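PDB 1O70: fasciclin I from Drosophila melanogaster, which serves as a neural cell adhesion molecule, represented here by the third and fourth of its extracellular FAS1 domains. Local coordinates for residues 75-86 against 102-113; 206-214 against 304-313. One frame throughout, in Å; residues are numbered along the deposited sequence.

Contact 1 of 2, residues 75-86 against 102-113; sequences QILNMHIIKDRL and VPTVNNNTFLYF
Val105 and Asn106 meet the end of helix 70-79 where the third FAS1 domain brings the two outermost strands of its mixed sheet, 81-82 and 102-103, close together. Asn106 has CG anti to the backbone N (chi1 -174°), which carries its amide toward the helix. There ND2 donates to Gln75 O over 3.0 Å, with an N-H...O angle of 156°, the acceptor lying in the amide plane. Met79 N reaches Gln75 O from the opposite face of that carbonyl, and two donors thus grip the oxygen. At its other end the Asn106 amide closes an Asx turn, OD1 accepting from Asn108 N.

Val105 N donates to Ile81 O (3.0 Å), almost in line with the carbonyl, and more weakly to Asn78 O. Its two methyls part toward different neighbours: CG1 lies 3.4 Å from Asn78 OD1, while CG2 rests against Ile81 CG2. Thr109 CG2 packs at 3.8 Å against Met79 CB and also touches SD. Further along, Leu86 CD1 and Val102 CG1 meet tip to tip. Ile82 crosses Val102 at about a right angle, its CG2 on Val102 CG1, while its CD1 points at the edge of the Phe113 ring, 3.9 Å from CZ.

Contact 2 of 2, residues 206-214 against 304-313; sequences KTELDYPSA and DYPLLEEKDV
The backbones of Ala214 and Val313 approach to 5.5 Å between CA atoms, while those of Lys206 and Tyr305 stay 7.6 Å apart, so that side chains make the contact between the helical segment and the irregular tail. Tyr211, in the bend joining helices 201-210 and 212-218, presents one ring face to Val313 CG2, a CH-pi contact 3.8 Å from the centroid and 12° off the normal. The opposite face lies on Asp210 CB. Val313, though poorly ordered, also sets CG1 against Ala214 CB, and Glu310 CB nears Tyr211 OH at 3.9 Å. With an alanine at Tyr211, Val313 CG2 would probably lose the aromatic face it rests on and a gap would open beside Glu310.

Tyr305 holds CG anti to the backbone N (chi1 -165°), sending its ring alongside the helix: Lys206 CB meets the ring edge, and OH comes 3.5 Å from Tyr211 CE1. Thr207 OG1, hydrogen-bonded to Gly203 O, touches both Tyr305 CE1 and Pro306 CG. One water accepts from Lys206 NZ (2.9 Å) and donates to Asp304 O. The arrangement belongs to the fourth FAS1 domain, where the chain leaving the last strand, 298-303, runs past the helices that follow the first, 193-199.

Contact 1 is complete well before the chain reaches contact 2, and the middle of the chain lies between them. Their centres are 34 Å apart and their nearest atoms about 10 Å apart, without touching. They share no helix, strand or sheet: contact 1 belongs to the third FAS1 domain, contact 2 to the fourth. Both domains, however, carry a seven-stranded mixed sheet with the same strand order, 2-1-7-6-5-4-3. Against that common plan the contacts sit differently. Contact 1 is buried and involves both outermost strands of its sheet, whereas contact 2 is partly buried and joins helices to the tail beyond the last strand. Each contact thus lies wholly within one repeat of the fragment.

Contact 1 of 2, residues 75-86 against 102-113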
loop_
_atom_site.group_PDB
_atom_site.type_symbol
_atom_site.label_atom_id
_atom_site.label_comp_id
_atom_site.label_asym_id
_atom_site.label_seq_id
_atom_site.Cartn_x
_atom_site.Cartn_y
_atom_site.Cartn_z
ATOM N N GLN A 75 -3.712 15.267 5.084
ATOM C CA GLN A 75 -3.355 13.869 5.274
ATOM C C GLN A 75 -2.339 13.450 4.226
ATOM O O GLN A 75 -1.410 12.688 4.512
ATOM C CB GLN A 75 -4.578 12.980 5.164
ATOM C CG GLN A 75 -5.556 13.152 6.285
ATOM C CD GLN A 75 -6.656 12.117 6.217
ATOM O OE1 GLN A 75 -6.416 10.916 6.404
ATOM N NE2 GLN A 75 -7.871 12.571 5.934
ATOM N N ILE A 76 -2.523 13.950 3.012
ATOM C CA ILE A 76 -1.616 13.645 1.928
ATOM C C ILE A 76 -0.267 14.270 2.231
ATOM O O ILE A 76 0.767 13.607 2.153
ATOM C CB ILE A 76 -2.177 14.177 0.609
ATOM C CG1 ILE A 76 -3.414 13.355 0.238
ATOM C CG2 ILE A 76 -1.106 14.152 -0.475
ATOM C CD1 ILE A 76 -4.062 13.736 -1.071
ATOM N N LEU A 77 -0.280 15.547 2.599
ATOM C CA LEU A 77 0.955 16.237 2.940
ATOM C C LEU A 77 1.678 15.517 4.073
ATOM O O LEU A 77 2.880 15.266 3.979
ATOM C CB LEU A 77 0.669 17.684 3.359
ATOM C CG LEU A 77 0.319 18.707 2.264
ATOM C CD1 LEU A 77 -0.282 19.941 2.905
ATOM C CD2 LEU A 77 1.567 19.072 1.461
ATOM N N ASN A 78 0.949 15.166 5.129
ATOM C CA ASN A 78 1.551 14.499 6.276
ATOM C C ASN A 78 2.279 13.193 5.996
ATOM O O ASN A 78 3.246 12.879 6.684
ATOM C CB ASN A 78 0.511 14.249 7.360
ATOM C CG ASN A 78 -0.036 15.528 7.938
ATOM O OD1 ASN A 78 0.680 16.514 8.081
ATOM N ND2 ASN A 78 -1.316 15.516 8.284
ATOM N N MET A 79 1.830 12.428 5.006
ATOM C CA MET A 79 2.498 11.168 4.723
ATOM C C MET A 79 3.795 11.363 3.942
ATOM O O MET A 79 4.568 10.419 3.768
ATOM C CB MET A 79 1.564 10.191 3.992
ATOM C CG MET A 79 1.100 10.628 2.633
ATOM S SD MET A 79 0.120 9.345 1.792
ATOM C CE MET A 79 -1.440 9.425 2.713
ATOM N N HIS A 80 4.042 12.591 3.482
ATOM C CA HIS A 80 5.279 12.897 2.758
ATOM C C HIS A 80 6.321 13.367 3.767
ATOM O O HIS A 80 7.443 13.696 3.390
ATOM C CB HIS A 80 5.076 14.016 1.737
ATOM C CG HIS A 80 4.384 13.589 0.479
ATOM N ND1 HIS A 80 3.012 13.526 0.365
ATOM C CD2 HIS A 80 4.878 13.250 -0.737
ATOM C CE1 HIS A 80 2.690 13.176 -0.868
ATOM N NE2 HIS A 80 3.803 13.002 -1.557
ATOM N N ILE A 81 5.948 13.397 5.049
ATOM C CA ILE A 81 6.848 13.860 6.108
ATOM C C ILE A 81 7.287 12.766 7.093
ATOM O O ILE A 81 6.550 12.393 8.015
ATOM C CB ILE A 81 6.205 15.010 6.923
ATOM C CG1 ILE A 81 5.723 16.119 5.987
ATOM C CG2 ILE A 81 7.210 15.581 7.895
ATOM C CD1 ILE A 81 4.846 17.151 6.687
ATOM N N ILE A 82 8.513 12.292 6.904
ATOM C CA ILE A 82 9.104 11.251 7.733
ATOM C C ILE A 82 9.693 11.761 9.049
ATOM O O ILE A 82 10.611 12.581 9.059
ATOM C CB ILE A 82 10.215 10.532 6.953
ATOM C CG1 ILE A 82 9.616 9.878 5.704
ATOM C CG2 ILE A 82 10.904 9.521 7.850
ATOM C CD1 ILE A 82 10.607 9.569 4.637
ATOM N N LYS A 83 9.178 11.247 10.159
ATOM C CA LYS A 83 9.659 11.655 11.471
ATOM C C LYS A 83 11.023 11.022 11.760
ATOM O O LYS A 83 11.166 10.234 12.695
ATOM C CB LYS A 83 8.638 11.245 12.540
ATOM C CG LYS A 83 7.302 11.969 12.394
ATOM C CD LYS A 83 6.119 11.113 12.811
ATOM C CE LYS A 83 6.131 10.803 14.296
ATOM N NZ LYS A 83 5.038 9.854 14.671
ATOM N N ASP A 84 12.026 11.381 10.959
ATOM C CA ASP A 84 13.372 10.837 11.117
ATOM C C ASP A 84 14.363 11.453 10.116
ATOM O O ASP A 84 13.962 12.121 9.165
ATOM C CB ASP A 84 13.300 9.307 10.966
ATOM C CG ASP A 84 14.663 8.632 11.022
ATOM O OD1 ASP A 84 15.549 9.086 11.779
ATOM O OD2 ASP A 84 14.833 7.615 10.320
ATOM N N ARG A 85 15.654 11.248 10.355
ATOM C CA ARG A 85 16.691 11.767 9.474
ATOM C C ARG A 85 17.071 10.631 8.526
ATOM O O ARG A 85 17.810 9.725 8.909
ATOM C CB ARG A 85 17.905 12.178 10.296
ATOM C CG ARG A 85 19.078 12.646 9.456
ATOM C CD ARG A 85 20.362 12.618 10.273
ATOM N NE ARG A 85 20.221 13.447 11.459
ATOM C CZ ARG A 85 20.159 14.772 11.421
ATOM N NH1 ARG A 85 20.235 15.399 10.252
ATOM N NH2 ARG A 85 20.013 15.471 12.544
ATOM N N LEU A 86 16.573 10.674 7.293
ATOM C CA LEU A 86 16.848 9.604 6.346
ATOM C C LEU A 86 17.433 9.979 4.996
ATOM O O LEU A 86 16.754 10.588 4.167
ATOM C CB LEU A 86 15.573 8.802 6.078
ATOM C CG LEU A 86 15.023 7.863 7.143
ATOM C CD1 LEU A 86 13.786 7.144 6.597
ATOM C CD2 LEU A 86 16.091 6.852 7.525
ATOM N N VAL A 102 8.724 2.882 7.470
ATOM C CA VAL A 102 8.974 4.185 8.054
ATOM C C VAL A 102 7.705 4.978 8.348
ATOM O O VAL A 102 6.924 5.256 7.451
ATOM C CB VAL A 102 9.848 5.000 7.109
ATOM C CG1 VAL A 102 10.304 6.262 7.790
ATOM C CG2 VAL A 102 11.034 4.158 6.663
ATOM N N PRO A 103 7.489 5.356 9.616
ATOM C CA PRO A 103 6.305 6.129 10.040
ATOM C C PRO A 103 6.354 7.581 9.558
ATOM O O PRO A 103 7.433 8.128 9.355
ATOM C CB PRO A 103 6.362 6.060 11.571
ATOM C CG PRO A 103 7.189 4.831 11.852
ATOM C CD PRO A 103 8.254 4.885 10.784
ATOM N N THR A 104 5.191 8.201 9.390
ATOM C CA THR A 104 5.132 9.589 8.950
ATOM C C THR A 104 4.274 10.425 9.902
ATOM O O THR A 104 3.800 9.927 10.922
ATOM C CB THR A 104 4.559 9.709 7.529
ATOM O OG1 THR A 104 3.174 9.337 7.534
ATOM C CG2 THR A 104 5.325 8.807 6.581
ATOM N N VAL A 105 4.089 11.702 9.578
ATOM C CA VAL A 105 3.291 12.591 10.417
ATOM C C VAL A 105 1.863 12.068 10.395
ATOM O O VAL A 105 1.071 12.322 11.305
ATOM C CB VAL A 105 3.350 14.039 9.888
ATOM C CG1 VAL A 105 2.323 14.912 10.583
ATOM C CG2 VAL A 105 4.744 14.590 10.104
ATOM N N ASN A 106 1.545 11.331 9.340
ATOM C CA ASN A 106 0.232 10.728 9.196
ATOM C C ASN A 106 0.325 9.412 9.976
ATOM O O ASN A 106 0.951 8.457 9.510
ATOM C CB ASN A 106 -0.044 10.478 7.712
ATOM C CG ASN A 106 -1.446 9.980 7.456
ATOM O OD1 ASN A 106 -1.897 9.013 8.073
ATOM N ND2 ASN A 106 -2.144 10.634 6.539
ATOM N N ASN A 107 -0.271 9.357 11.167
ATOM C CA ASN A 107 -0.180 8.131 11.965
ATOM C C ASN A 107 -1.055 6.989 11.463
ATOM O O ASN A 107 -1.311 6.029 12.181
ATOM C CB ASN A 107 -0.436 8.403 13.467
ATOM C CG ASN A 107 -1.687 9.225 13.728
ATOM O OD1 ASN A 107 -2.729 9.024 13.095
ATOM N ND2 ASN A 107 -1.596 10.138 14.692
ATOM N N ASN A 108 -1.486 7.097 10.213
ATOM C CA ASN A 108 -2.304 6.071 9.579
ATOM C C ASN A 108 -1.655 5.646 8.264
ATOM O O ASN A 108 -2.240 4.899 7.484
ATOM C CB ASN A 108 -3.712 6.608 9.316
ATOM C CG ASN A 108 -4.607 6.503 10.534
ATOM O OD1 ASN A 108 -5.634 7.179 10.630
ATOM N ND2 ASN A 108 -4.230 5.635 11.468
ATOM N N THR A 109 -0.433 6.124 8.032
ATOM C CA THR A 109 0.299 5.825 6.807
ATOM C C THR A 109 1.795 5.687 7.026
ATOM O O THR A 109 2.432 6.593 7.562
ATOM C CB THR A 109 0.140 6.948 5.785
ATOM O OG1 THR A 109 -1.245 7.276 5.650
ATOM C CG2 THR A 109 0.730 6.532 4.442
ATOM N N PHE A 110 2.371 4.561 6.631
ATOM C CA PHE A 110 3.815 4.437 6.745
ATOM C C PHE A 110 4.335 4.199 5.322
ATOM O O PHE A 110 3.552 3.948 4.406
ATOM C CB PHE A 110 4.210 3.315 7.717
ATOM C CG PHE A 110 3.795 1.947 7.284
ATOM C CD1 PHE A 110 4.469 1.301 6.249
ATOM C CD2 PHE A 110 2.749 1.285 7.927
ATOM C CE1 PHE A 110 4.114 0.012 5.851
ATOM C CE2 PHE A 110 2.379 -0.007 7.542
ATOM C CZ PHE A 110 3.067 -0.646 6.499
ATOM N N LEU A 111 5.639 4.320 5.129
ATOM C CA LEU A 111 6.231 4.132 3.813
ATOM C C LEU A 111 7.375 3.151 3.945
ATOM O O LEU A 111 7.691 2.693 5.041
ATOM C CB LEU A 111 6.823 5.446 3.300
ATOM C CG LEU A 111 6.086 6.750 3.587
ATOM C CD1 LEU A 111 6.933 7.947 3.155
ATOM C CD2 LEU A 111 4.750 6.723 2.853
ATOM N N TYR A 112 7.994 2.828 2.821
ATOM C CA TYR A 112 9.159 1.963 2.830
ATOM C C TYR A 112 9.792 2.159 1.471
ATOM O O TYR A 112 9.119 2.576 0.527
ATOM C CB TYR A 112 8.795 0.496 3.134
ATOM C CG TYR A 112 7.934 -0.205 2.133
ATOM C CD1 TYR A 112 8.499 -0.846 1.021
ATOM C CD2 TYR A 112 6.550 -0.230 2.286
ATOM C CE1 TYR A 112 7.708 -1.490 0.090
ATOM C CE2 TYR A 112 5.745 -0.863 1.371
ATOM C CZ TYR A 112 6.328 -1.496 0.271
ATOM O OH TYR A 112 5.542 -2.162 -0.644
ATOM N N PHE A 113 11.092 1.909 1.385
ATOM C CA PHE A 113 11.813 2.123 0.145
ATOM C C PHE A 113 12.425 0.861 -0.429
ATOM O O PHE A 113 12.542 -0.167 0.241
ATOM C CB PHE A 113 12.946 3.140 0.361
ATOM C CG PHE A 113 12.506 4.439 0.977
ATOM C CD1 PHE A 113 12.170 4.506 2.321
ATOM C CD2 PHE A 113 12.417 5.594 0.208
ATOM C CE1 PHE A 113 11.753 5.703 2.893
ATOM C CE2 PHE A 113 12.000 6.795 0.773
ATOM C CZ PHE A 113 11.666 6.845 2.120
#

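Contact 2 of 2, residues 206-214 against 304-313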
loop_
_atom_site.group_PDB
_atom_site.type_symbol
_atom_site.label_atom_id
_atom_site.label_comp_id
_atom_site.label_asym_id
_atom_site.label_seq_id
_atom_site.Cartn_x
_atom_site.Cartn_y
_atom_site.Cartn_z
ATOM N N LYS A 206 5.405 -19.336 2.061
ATOM C CA LYS A 206 5.133 -20.087 3.273
ATOM C C LYS A 206 4.150 -21.213 2.956
ATOM O O LYS A 206 4.285 -22.328 3.472
ATOM C CB LYS A 206 4.546 -19.179 4.334
ATOM C CG LYS A 206 5.569 -18.246 4.941
ATOM C CD LYS A 206 4.906 -17.317 5.933
ATOM C CE LYS A 206 5.917 -16.394 6.592
ATOM N NZ LYS A 206 5.249 -15.439 7.536
ATOM N N THR A 207 3.176 -20.920 2.098
ATOM C CA THR A 207 2.181 -21.899 1.698
ATOM C C THR A 207 2.856 -23.032 0.925
ATOM O O THR A 207 2.407 -24.182 0.968
ATOM C CB THR A 207 1.109 -21.244 0.822
ATOM O OG1 THR A 207 0.432 -20.244 1.586
ATOM C CG2 THR A 207 0.110 -22.272 0.329
ATOM N N GLU A 208 3.936 -22.706 0.220
ATOM C CA GLU A 208 4.670 -23.716 -0.534
ATOM C C GLU A 208 5.292 -24.723 0.433
ATOM O O GLU A 208 5.358 -25.915 0.134
ATOM C CB GLU A 208 5.767 -23.064 -1.385
ATOM C CG GLU A 208 6.290 -23.942 -2.528
ATOM C CD GLU A 208 7.298 -24.991 -2.073
ATOM O OE1 GLU A 208 7.531 -25.969 -2.825
ATOM O OE2 GLU A 208 7.875 -24.831 -0.972
ATOM N N LEU A 209 5.754 -24.244 1.587
ATOM C CA LEU A 209 6.355 -25.124 2.582
ATOM C C LEU A 209 5.282 -25.974 3.247
ATOM O O LEU A 209 5.498 -27.151 3.514
ATOM C CB LEU A 209 7.088 -24.313 3.651
ATOM C CG LEU A 209 8.277 -23.476 3.165
ATOM C CD1 LEU A 209 8.754 -22.549 4.281
ATOM C CD2 LEU A 209 9.395 -24.396 2.715
ATOM N N ASP A 210 4.121 -25.380 3.501
ATOM C CA ASP A 210 3.033 -26.101 4.151
ATOM C C ASP A 210 2.366 -27.144 3.271
ATOM O O ASP A 210 2.075 -28.253 3.718
ATOM C CB ASP A 210 1.941 -25.136 4.625
ATOM C CG ASP A 210 2.336 -24.346 5.853
ATOM O OD1 ASP A 210 2.948 -24.940 6.773
ATOM O OD2 ASP A 210 2.007 -23.132 5.906
ATOM N N TYR A 211 2.094 -26.757 2.029
ATOM C CA TYR A 211 1.419 -27.611 1.066
ATOM C C TYR A 211 2.089 -27.483 -0.299
ATOM O O TYR A 211 1.530 -26.890 -1.222
ATOM C CB TYR A 211 -0.034 -27.174 0.933
ATOM C CG TYR A 211 -0.704 -26.776 2.229
ATOM C CD1 TYR A 211 -1.061 -25.450 2.470
ATOM C CD2 TYR A 211 -1.033 -27.729 3.193
ATOM C CE1 TYR A 211 -1.733 -25.085 3.627
ATOM C CE2 TYR A 211 -1.708 -27.373 4.357
ATOM C CZ TYR A 211 -2.055 -26.049 4.563
ATOM O OH TYR A 211 -2.743 -25.687 5.697
ATOM N N PRO A 212 3.288 -28.063 -0.452
ATOM C CA PRO A 212 4.058 -28.013 -1.704
ATOM C C PRO A 212 3.324 -28.453 -2.968
ATOM O O PRO A 212 3.466 -27.828 -4.027
ATOM C CB PRO A 212 5.273 -28.885 -1.398
ATOM C CG PRO A 212 4.742 -29.855 -0.380
ATOM C CD PRO A 212 3.900 -28.998 0.507
ATOM N N SER A 213 2.536 -29.518 -2.859
ATOM C CA SER A 213 1.780 -30.017 -4.004
ATOM C C SER A 213 0.606 -29.106 -4.354
ATOM O O SER A 213 0.371 -28.798 -5.526
ATOM C CB SER A 213 1.274 -31.439 -3.734
ATOM O OG SER A 213 2.297 -32.394 -3.976
ATOM N N ALA A 214 -0.138 -28.679 -3.339
ATOM C CA ALA A 214 -1.266 -27.793 -3.589
ATOM C C ALA A 214 -0.739 -26.449 -4.089
ATOM O O ALA A 214 -1.401 -25.763 -4.865
ATOM C CB ALA A 214 -2.083 -27.594 -2.321
ATOM N N ASP A 304 -0.262 -11.385 5.374
ATOM C CA ASP A 304 0.883 -12.270 5.617
ATOM C C ASP A 304 0.723 -13.691 5.114
ATOM O O ASP A 304 1.710 -14.368 4.822
ATOM C CB ASP A 304 1.188 -12.338 7.113
ATOM C CG ASP A 304 2.100 -11.225 7.584
ATOM O OD1 ASP A 304 2.064 -10.925 8.799
ATOM O OD2 ASP A 304 2.881 -10.669 6.770
ATOM N N TYR A 305 -0.519 -14.145 5.030
ATOM C CA TYR A 305 -0.800 -15.508 4.607
ATOM C C TYR A 305 -2.165 -15.512 3.935
ATOM O O TYR A 305 -3.074 -14.791 4.346
ATOM C CB TYR A 305 -0.811 -16.425 5.837
ATOM C CG TYR A 305 -0.732 -17.908 5.537
ATOM C CD1 TYR A 305 0.478 -18.500 5.162
ATOM C CD2 TYR A 305 -1.874 -18.723 5.612
ATOM C CE1 TYR A 305 0.551 -19.864 4.867
ATOM C CE2 TYR A 305 -1.808 -20.092 5.316
ATOM C CZ TYR A 305 -0.593 -20.652 4.943
ATOM O OH TYR A 305 -0.515 -21.992 4.618
ATOM N N PRO A 306 -2.328 -16.330 2.891
ATOM C CA PRO A 306 -3.597 -16.418 2.160
ATOM C C PRO A 306 -4.716 -17.085 2.961
ATOM O O PRO A 306 -4.452 -17.929 3.814
ATOM C CB PRO A 306 -3.213 -17.216 0.918
ATOM C CG PRO A 306 -2.134 -18.118 1.428
ATOM C CD PRO A 306 -1.311 -17.213 2.293
ATOM N N LEU A 307 -5.957 -16.683 2.709
ATOM C CA LEU A 307 -7.092 -17.286 3.399
ATOM C C LEU A 307 -7.208 -18.720 2.883
ATOM O O LEU A 307 -7.916 -18.976 1.911
ATOM C CB LEU A 307 -8.370 -16.511 3.083
ATOM C CG LEU A 307 -8.315 -15.051 3.518
ATOM C CD1 LEU A 307 -9.516 -14.301 2.981
ATOM C CD2 LEU A 307 -8.251 -14.973 5.039
ATOM N N LEU A 308 -6.506 -19.648 3.529
ATOM C CA LEU A 308 -6.517 -21.041 3.103
ATOM C C LEU A 308 -6.475 -22.034 4.266
ATOM O O LEU A 308 -5.715 -21.858 5.218
ATOM C CB LEU A 308 -5.331 -21.290 2.164
ATOM C CG LEU A 308 -5.385 -22.478 1.197
ATOM C CD1 LEU A 308 -6.543 -22.308 0.233
ATOM C CD2 LEU A 308 -4.073 -22.572 0.437
ATOM N N GLU A 309 -7.312 -23.066 4.186
ATOM C CA GLU A 309 -7.380 -24.129 5.196
ATOM C C GLU A 309 -6.934 -25.390 4.460
ATOM O O GLU A 309 -6.864 -25.380 3.232
ATOM C CB GLU A 309 -8.819 -24.304 5.689
ATOM C CG GLU A 309 -9.431 -23.051 6.277
ATOM C CD GLU A 309 -10.887 -23.231 6.661
ATOM O OE1 GLU A 309 -11.717 -23.470 5.759
ATOM O OE2 GLU A 309 -11.201 -23.130 7.867
ATOM N N GLU A 310 -6.619 -26.471 5.166
ATOM C CA GLU A 310 -6.201 -27.661 4.434
ATOM C C GLU A 310 -7.391 -28.439 3.887
ATOM O O GLU A 310 -7.252 -29.585 3.472
ATOM C CB GLU A 310 -5.313 -28.574 5.286
ATOM C CG GLU A 310 -5.960 -29.181 6.501
ATOM C CD GLU A 310 -5.058 -30.210 7.165
ATOM O OE1 GLU A 310 -3.899 -29.868 7.499
ATOM O OE2 GLU A 310 -5.509 -31.363 7.345
ATOM N N LYS A 311 -8.560 -27.809 3.883
ATOM C CA LYS A 311 -9.749 -28.445 3.345
ATOM C C LYS A 311 -9.778 -28.107 1.858
ATOM O O LYS A 311 -10.621 -28.600 1.111
ATOM C CB LYS A 311 -11.011 -27.900 4.010
ATOM C CG LYS A 311 -10.955 -27.821 5.526
ATOM C CD LYS A 311 -12.216 -27.153 6.072
ATOM C CE LYS A 311 -12.069 -26.780 7.540
ATOM N NZ LYS A 311 -13.246 -26.013 8.041
ATOM N N ASP A 312 -8.851 -27.253 1.434
ATOM C CA ASP A 312 -8.762 -26.848 0.036
ATOM C C ASP A 312 -7.485 -27.440 -0.577
ATOM O O ASP A 312 -7.156 -27.192 -1.741
ATOM C CB ASP A 312 -8.723 -25.312 -0.075
ATOM C CG ASP A 312 -9.589 -24.611 0.976
ATOM O OD1 ASP A 312 -10.759 -24.996 1.162
ATOM O OD2 ASP A 312 -9.101 -23.655 1.612
ATOM N N VAL A 313 -6.775 -28.232 0.216
ATOM C CA VAL A 313 -5.527 -28.844 -0.227
ATOM C C VAL A 313 -5.645 -30.337 -0.526
ATOM O O VAL A 313 -5.108 -30.818 -1.525
ATOM C CB VAL A 313 -4.432 -28.653 0.830
ATOM C CG1 VAL A 313 -3.149 -29.319 0.375
ATOM C CG2 VAL A 313 -4.217 -27.173 1.079
HETATM O O HOH W 1 4.617 -13.586 5.376
#